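Local coordinates for periplasmic binding protein (Veillonella parvula, PDB 4OVK) that probably captures a solute, not identified here, outside the cytoplasmic membrane and delivers it to an ABC transporter for uptake, at residues Ile39-Thr42 / Ser43-Tyr46; Ser69-Lys72 / Thr73-Asp77; Gly139-Leu142 / Leu143-Leu147. One frame throughout, in Å; residues are numbered along the deposited sequence.

Contact 1 of 3, residues Ile39-Thr42 / Ser43-Tyr46; sequences IPWT and SIVY
Val45 N donates to Trp41 O at 2.9 Å and Tyr46 N to Thr42 O at 3.1 Å. These i to i+4 bonds wind the first turn of helix 41-49, the helix of a beta-alpha-beta unit between strands 34-36 and 55-57. Ile44 N reaches Pro40 O only weakly. The hydroxyl of Ser43 serves that carbonyl better: OG donates to Pro40 O at 2.8 Å, tilted 20° from the carbonyl plane. With chi1 at 69°, OG sits between the backbone N and the carbonyl carbon of Ser43 and is turned back toward the start of the helix. A water extends the turn by one more link, donating to Ile39 O and accepting from Ser43 N.

The apolar part is a CH-pi contact between Trp41 and Ile44. The first torsion of Ile44 sets CG1 beside Pro40 O, and the extended second torsion then carries CD1 over one face of the indole. CG2 lies on the same side of the ring plane, by the CE3-CZ3 bond. Leu143 of helix 133-147 touches both Trp41 and Ile44. With an alanine in place of Trp41, Ile44 CD1 would probably lose the ring face it lies on, and a gap would open toward helix 133-147. Ile44 CD1 lies 3.6 Å from the centroid of the Trp41 six-membered ring, 13° off its normal.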
loop_
_atom_site.group_PDB
_atom_site.type_symbol
_atom_site.label_atom_id
_atom_site.label_comp_id
_atom_site.label_asym_id
_atom_site.label_seq_id
_atom_site.Cartn_x
_atom_site.Cartn_y
_atom_site.Cartn_z
ATOM N N ILE A 39 -2.434 -10.237 0.833
ATOM C CA ILE A 39 -1.238 -9.783 1.549
ATOM C C ILE A 39 -1.418 -8.409 2.218
ATOM O O ILE A 39 -1.131 -8.269 3.405
ATOM C CB ILE A 39 0.015 -9.822 0.654
ATOM C CG1 ILE A 39 0.333 -11.272 0.246
ATOM C CG2 ILE A 39 1.205 -9.205 1.386
ATOM C CD1 ILE A 39 1.313 -11.386 -0.901
ATOM N N PRO A 40 -1.895 -7.395 1.477
ATOM C CA PRO A 40 -2.021 -6.066 2.115
ATOM C C PRO A 40 -3.148 -5.938 3.148
ATOM O O PRO A 40 -3.195 -4.966 3.924
ATOM C CB PRO A 40 -2.305 -5.123 0.933
ATOM C CG PRO A 40 -2.683 -5.979 -0.209
ATOM C CD PRO A 40 -2.200 -7.371 0.033
ATOM N N TRP A 41 -4.069 -6.891 3.137
ATOM C CA TRP A 41 -5.271 -6.782 3.955
ATOM C C TRP A 41 -5.058 -7.080 5.434
ATOM O O TRP A 41 -5.945 -6.799 6.237
ATOM C CB TRP A 41 -6.441 -7.574 3.313
ATOM C CG TRP A 41 -6.928 -6.786 2.130
ATOM C CD1 TRP A 41 -6.366 -6.745 0.878
ATOM C CD2 TRP A 41 -7.988 -5.822 2.123
ATOM N NE1 TRP A 41 -7.047 -5.848 0.088
ATOM C CE2 TRP A 41 -8.046 -5.269 0.829
ATOM C CE3 TRP A 41 -8.920 -5.399 3.079
ATOM C CZ2 TRP A 41 -8.986 -4.302 0.467
ATOM C CZ3 TRP A 41 -9.855 -4.426 2.717
ATOM C CH2 TRP A 41 -9.869 -3.885 1.424
ATOM N N THR A 42 -3.893 -7.616 5.813
ATOM C CA THR A 42 -3.579 -7.773 7.237
ATOM C C THR A 42 -3.443 -6.388 7.857
ATOM O O THR A 42 -4.067 -6.077 8.863
ATOM C CB THR A 42 -2.340 -8.651 7.469
ATOM O OG1 THR A 42 -2.686 -10.011 7.216
ATOM C CG2 THR A 42 -1.836 -8.545 8.906
ATOM N N SER A 43 -2.665 -5.527 7.205
ATOM C CA SER A 43 -2.540 -4.148 7.684
ATOM C C SER A 43 -3.883 -3.397 7.642
ATOM O O SER A 43 -4.156 -2.548 8.488
ATOM C CB SER A 43 -1.451 -3.411 6.887
ATOM O OG SER A 43 -1.831 -3.187 5.553
ATOM N N ILE A 44 -4.726 -3.703 6.662
ATOM C CA ILE A 44 -6.010 -3.022 6.563
ATOM C C ILE A 44 -6.980 -3.458 7.671
ATOM O O ILE A 44 -7.693 -2.635 8.236
ATOM C CB ILE A 44 -6.644 -3.138 5.156
ATOM C CG1 ILE A 44 -5.696 -2.526 4.107
ATOM C CG2 ILE A 44 -7.980 -2.408 5.142
ATOM C CD1 ILE A 44 -6.062 -2.813 2.658
ATOM N N VAL A 45 -7.018 -4.749 7.984
ATOM C CA VAL A 45 -7.824 -5.205 9.119
ATOM C C VAL A 45 -7.350 -4.537 10.408
ATOM O O VAL A 45 -8.160 -4.066 11.206
ATOM C CB VAL A 45 -7.781 -6.727 9.235
ATOM C CG1 VAL A 45 -8.317 -7.200 10.586
ATOM C CG2 VAL A 45 -8.561 -7.337 8.067
ATOM N N TYR A 46 -6.037 -4.472 10.594
ATOM C CA TYR A 46 -5.471 -3.783 11.748
ATOM C C TYR A 46 -5.980 -2.326 11.828
ATOM O O TYR A 46 -6.374 -1.855 12.888
ATOM C CB TYR A 46 -3.931 -3.828 11.727
ATOM C CG TYR A 46 -3.338 -2.952 12.781
ATOM C CD1 TYR A 46 -3.168 -3.411 14.072
ATOM C CD2 TYR A 46 -2.994 -1.642 12.500
ATOM C CE1 TYR A 46 -2.650 -2.593 15.062
ATOM C CE2 TYR A 46 -2.460 -0.817 13.473
ATOM C CZ TYR A 46 -2.298 -1.291 14.747
ATOM O OH TYR A 46 -1.790 -0.464 15.723
HETATM O O HOH W 1 -0.544 -6.395 5.364
#

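Contact 2 of 3, residues Ser69-Lys72 / Thr73-Asp77; sequences SIFK and TLAPD
Leu74 and Ala75 tie back to Ile70 and Phe71 through the backbone of the short helix 71-74. Leu74 N donates to Ile70 O at 3.0 Å, with an angle of 164° at the hydrogen. Thr73 N gives the same oxygen a weak second bond, so two donors meet at Ile70 O. Ala75 N donates to Phe71 O at 2.8 Å, and Ala75 is where the chain leaves helical angles. Lys72 N donates to Ser69 O.

The start of the helix has a side-chain cap, though a less certain one. Ser69 has two conformers, and in the one described OG accepts from Phe71 N at 3.2 Å.

The apolar contacts are few. Phe71 CE1 lies 3.8 Å from Ala75 CB, and the methyl meets the ring obliquely. Phe71 CG is anti to the backbone N (chi1 -158°), which turns the ring toward helix 41-49, where it packs edge-to-face with Tyr46. Ile70 CG1 and Leu74 CG are more loosely apposed, at 4.4 Å. Both side chains also touch Tyr314 of helix 306-318.

The charged contacts lie at the end of Lys72. Its chain is extended to CE and bends at chi4 (66°). NZ donates to a water at 2.8 Å, and that water donates to Pro76 O. NZ also forms salt bridges with Glu79 and Glu67.

The chemistry is thus divided. The aromatic residue joins this short helix to helix 41-49. The lysine ammonium, between two carboxylates, probably stays protonated and links the segments flanking the helix.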
loop_
_atom_site.group_PDB
_atom_site.type_symbol
_atom_site.label_atom_id
_atom_site.label_comp_id
_atom_site.label_asym_id
_atom_site.label_seq_id
_atom_site.Cartn_x
_atom_site.Cartn_y
_atom_site.Cartn_z
ATOM N N SER A 69 8.640 -3.389 8.849
ATOM C CA SER A 69 7.992 -2.092 8.929
ATOM C C SER A 69 7.628 -1.708 10.349
ATOM O O SER A 69 7.757 -2.505 11.285
ATOM C CB SER A 69 6.736 -2.089 8.054
ATOM O OG SER A 69 5.705 -2.838 8.662
ATOM N N ILE A 70 7.149 -0.476 10.477
ATOM C CA ILE A 70 6.643 0.081 11.742
ATOM C C ILE A 70 5.483 -0.755 12.303
ATOM O O ILE A 70 5.211 -0.724 13.497
ATOM C CB ILE A 70 6.185 1.558 11.553
ATOM C CG1 ILE A 70 5.867 2.250 12.889
ATOM C CG2 ILE A 70 4.950 1.661 10.655
ATOM C CD1 ILE A 70 7.070 2.808 13.606
ATOM N N PHE A 71 4.828 -1.524 11.432
ATOM C CA PHE A 71 3.767 -2.458 11.840
ATOM C C PHE A 71 4.225 -3.314 13.034
ATOM O O PHE A 71 3.462 -3.543 13.985
ATOM C CB PHE A 71 3.394 -3.358 10.627
ATOM C CG PHE A 71 2.023 -3.993 10.687
ATOM C CD1 PHE A 71 1.144 -3.804 11.753
ATOM C CD2 PHE A 71 1.619 -4.801 9.637
ATOM C CE1 PHE A 71 -0.096 -4.409 11.758
ATOM C CE2 PHE A 71 0.377 -5.401 9.637
ATOM C CZ PHE A 71 -0.477 -5.211 10.702
ATOM N N LYS A 72 5.468 -3.776 13.000
ATOM C CA LYS A 72 6.016 -4.594 14.099
ATOM C C LYS A 72 5.962 -3.869 15.450
ATOM O O LYS A 72 5.680 -4.477 16.478
ATOM C CB LYS A 72 7.460 -5.029 13.820
ATOM C CG LYS A 72 7.980 -6.023 14.853
ATOM C CD LYS A 72 9.290 -6.653 14.426
ATOM C CE LYS A 72 9.849 -7.562 15.515
ATOM N NZ LYS A 72 9.001 -8.765 15.767
ATOM N N THR A 73 6.205 -2.566 15.437
ATOM C CA THR A 73 6.119 -1.753 16.651
ATOM C C THR A 73 4.685 -1.531 17.090
ATOM O O THR A 73 4.374 -1.632 18.281
ATOM C CB THR A 73 6.767 -0.388 16.424
ATOM O OG1 THR A 73 8.132 -0.589 16.074
ATOM C CG2 THR A 73 6.690 0.470 17.668
ATOM N N LEU A 74 3.809 -1.242 16.130
ATOM C CA LEU A 74 2.391 -1.041 16.427
ATOM C C LEU A 74 1.711 -2.287 16.970
ATOM O O LEU A 74 0.820 -2.180 17.794
ATOM C CB LEU A 74 1.620 -0.620 15.183
ATOM C CG LEU A 74 2.094 0.612 14.436
ATOM C CD1 LEU A 74 1.286 0.793 13.174
ATOM C CD2 LEU A 74 1.993 1.822 15.331
ATOM N N ALA A 75 2.115 -3.453 16.480
ATOM C CA ALA A 75 1.390 -4.692 16.728
ATOM C C ALA A 75 2.344 -5.833 17.097
ATOM O O ALA A 75 2.476 -6.799 16.345
ATOM C CB ALA A 75 0.576 -5.043 15.490
ATOM N N PRO A 76 3.016 -5.720 18.260
ATOM C CA PRO A 76 3.978 -6.741 18.681
ATOM C C PRO A 76 3.389 -8.160 18.752
ATOM O O PRO A 76 4.096 -9.126 18.483
ATOM C CB PRO A 76 4.457 -6.242 20.064
ATOM C CG PRO A 76 3.473 -5.209 20.489
ATOM C CD PRO A 76 2.961 -4.595 19.218
ATOM N N ASP A 77 2.103 -8.286 19.065
ATOM C CA ASP A 77 1.491 -9.617 19.225
ATOM C C ASP A 77 1.402 -10.433 17.920
ATOM O O ASP A 77 1.346 -11.663 17.971
ATOM C CB ASP A 77 0.095 -9.510 19.848
ATOM C CG ASP A 77 0.106 -8.919 21.245
ATOM O OD1 ASP A 77 1.194 -8.726 21.841
ATOM O OD2 ASP A 77 -0.998 -8.629 21.741
HETATM O O HOH W 2 6.990 -8.512 17.633
#

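Contact 3 of 3, residues Gly139-Leu142 / Leu143-Leu147; sequences GIRL and LGKIL
Leu142 and Ile146 meet one turn apart near the end of helix 133-147, which follows strand 125-128, an edge strand of the N-terminal of the two parallel sheets. Leu142 CG lies 3.9 Å from Ile146 CD1, and the two side chains run across each other at a slant. In Ile146, CG1 is anti to the carbonyl carbon (chi1 -69°), which sets it against Leu142 O. The extended second torsion then brings CD1 to Leu142 CG.

Arg141 and Lys145 form a second pair, side by side and pointing the same way. Lys145 NZ approaches the aliphatic Arg141 CG at 3.8 Å. The charged ends keep apart, with Arg141 NE 5.5 Å from Lys145 NZ. Arg141 NE instead makes a salt bridge with Glu154 of helix 150-170, which probably offsets some of the like charge.

The backbone sets this spacing. Leu143 N donates to Gly139 O and Gly144 N to Ile140 O, both at 2.9 Å. Lys145 N is shared: it donates to Arg141 O at 3.2 Å and weakly to Leu142 O. Ile146 N gives Leu142 O its straighter bond, at 163°. Leu143 CG also rests on Gly139 O, at 3.4 Å.

Further out, different sides of the helix meet different neighbours: Leu142 and Ile146 touch Ile128 and Val126 of strand 125-128, while Ile140 and Leu143 pack against helix 41-49. At the far end of the segment, Lys15 NZ donates to the carbonyl oxygens of both Lys145 and Ile146.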
loop_
_atom_site.group_PDB
_atom_site.type_symbol
_atom_site.label_atom_id
_atom_site.label_comp_id
_atom_site.label_asym_id
_atom_site.label_seq_id
_atom_site.Cartn_x
_atom_site.Cartn_y
_atom_site.Cartn_z
ATOM N N GLY A 139 -13.833 -2.510 0.529
ATOM C CA GLY A 139 -13.313 -3.537 1.438
ATOM C C GLY A 139 -13.276 -3.061 2.884
ATOM O O GLY A 139 -13.609 -3.803 3.808
ATOM N N ILE A 140 -12.902 -1.803 3.087
ATOM C CA ILE A 140 -12.916 -1.231 4.433
ATOM C C ILE A 140 -14.337 -1.221 5.017
ATOM O O ILE A 140 -14.546 -1.535 6.194
ATOM C CB ILE A 140 -12.294 0.172 4.437
ATOM C CG1 ILE A 140 -10.782 0.039 4.262
ATOM C CG2 ILE A 140 -12.625 0.905 5.719
ATOM C CD1 ILE A 140 -10.102 1.327 3.865
ATOM N N ARG A 141 -15.310 -0.875 4.184
ATOM C CA ARG A 141 -16.697 -0.789 4.632
ATOM C C ARG A 141 -17.173 -2.170 5.075
ATOM O O ARG A 141 -17.800 -2.322 6.136
ATOM C CB ARG A 141 -17.574 -0.211 3.531
ATOM C CG ARG A 141 -19.018 0.023 3.961
ATOM C CD ARG A 141 -19.740 0.925 2.984
ATOM N NE ARG A 141 -19.333 2.320 3.119
ATOM C CZ ARG A 141 -19.198 3.182 2.113
ATOM N NH1 ARG A 141 -18.823 4.427 2.368
ATOM N NH2 ARG A 141 -19.418 2.819 0.853
ATOM N N LEU A 142 -16.841 -3.174 4.264
ATOM C CA LEU A 142 -17.130 -4.567 4.585
ATOM C C LEU A 142 -16.485 -4.979 5.909
ATOM O O LEU A 142 -17.150 -5.577 6.772
ATOM C CB LEU A 142 -16.665 -5.470 3.429
ATOM C CG LEU A 142 -16.666 -6.997 3.617
ATOM C CD1 LEU A 142 -18.066 -7.517 3.854
ATOM C CD2 LEU A 142 -16.075 -7.683 2.403
ATOM N N LEU A 143 -15.196 -4.668 6.088
ATOM C CA LEU A 143 -14.522 -4.970 7.352
ATOM C C LEU A 143 -15.207 -4.313 8.553
ATOM O O LEU A 143 -15.271 -4.893 9.637
ATOM C CB LEU A 143 -13.054 -4.563 7.287
ATOM C CG LEU A 143 -12.195 -5.467 6.415
ATOM C CD1 LEU A 143 -10.804 -4.849 6.303
ATOM C CD2 LEU A 143 -12.139 -6.882 6.971
ATOM N N GLY A 144 -15.702 -3.097 8.366
ATOM C CA GLY A 144 -16.439 -2.407 9.409
ATOM C C GLY A 144 -17.671 -3.170 9.869
ATOM O O GLY A 144 -17.981 -3.199 11.049
ATOM N N LYS A 145 -18.359 -3.812 8.930
ATOM C CA LYS A 145 -19.543 -4.616 9.255
ATOM C C LYS A 145 -19.129 -5.922 9.929
ATOM O O LYS A 145 -19.738 -6.347 10.895
ATOM C CB LYS A 145 -20.348 -4.909 7.995
ATOM C CG LYS A 145 -21.049 -3.677 7.458
ATOM C CD LYS A 145 -22.264 -4.017 6.618
ATOM C CE LYS A 145 -22.968 -2.749 6.152
ATOM N NZ LYS A 145 -22.040 -1.847 5.424
ATOM N N ILE A 146 -18.069 -6.534 9.432
ATOM C CA ILE A 146 -17.554 -7.773 10.027
ATOM C C ILE A 146 -17.090 -7.557 11.472
ATOM O O ILE A 146 -17.443 -8.318 12.378
ATOM C CB ILE A 146 -16.419 -8.352 9.173
ATOM C CG1 ILE A 146 -17.000 -8.858 7.845
ATOM C CG2 ILE A 146 -15.679 -9.462 9.924
ATOM C CD1 ILE A 146 -15.970 -9.196 6.803
ATOM N N LEU A 147 -16.318 -6.498 11.673
ATOM C CA LEU A 147 -15.706 -6.203 12.960
ATOM C C LEU A 147 -16.594 -5.402 13.912
ATOM O O LEU A 147 -16.183 -5.132 15.032
ATOM C CB LEU A 147 -14.415 -5.413 12.724
ATOM C CG LEU A 147 -13.320 -6.158 11.972
ATOM C CD1 LEU A 147 -12.263 -5.184 11.464
ATOM C CD2 LEU A 147 -12.747 -7.198 12.903
#

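Contact 1 lies between the other two and touches both, while contacts 2 and 3 stay about 11 Å apart at their nearest atoms. Contacts 1 and 3 are mostly buried, and their main side-chain packing is apolar: Trp41 CH2 packs on Gly139 CA at 3.5 Å, joining helix 41-49 to helix 133-147. Contact 2 is only partly buried. It meets contact 1 through aromatic rings, with Tyr46 CG 3.7 Å from Phe71 CE1. Charge follows this layout. Contact 1 has only neutral side chains, and its polar links use a serine hydroxyl and a water. Lys72 in contact 2 and Arg141 in contact 3 have acidic partners outside the segments.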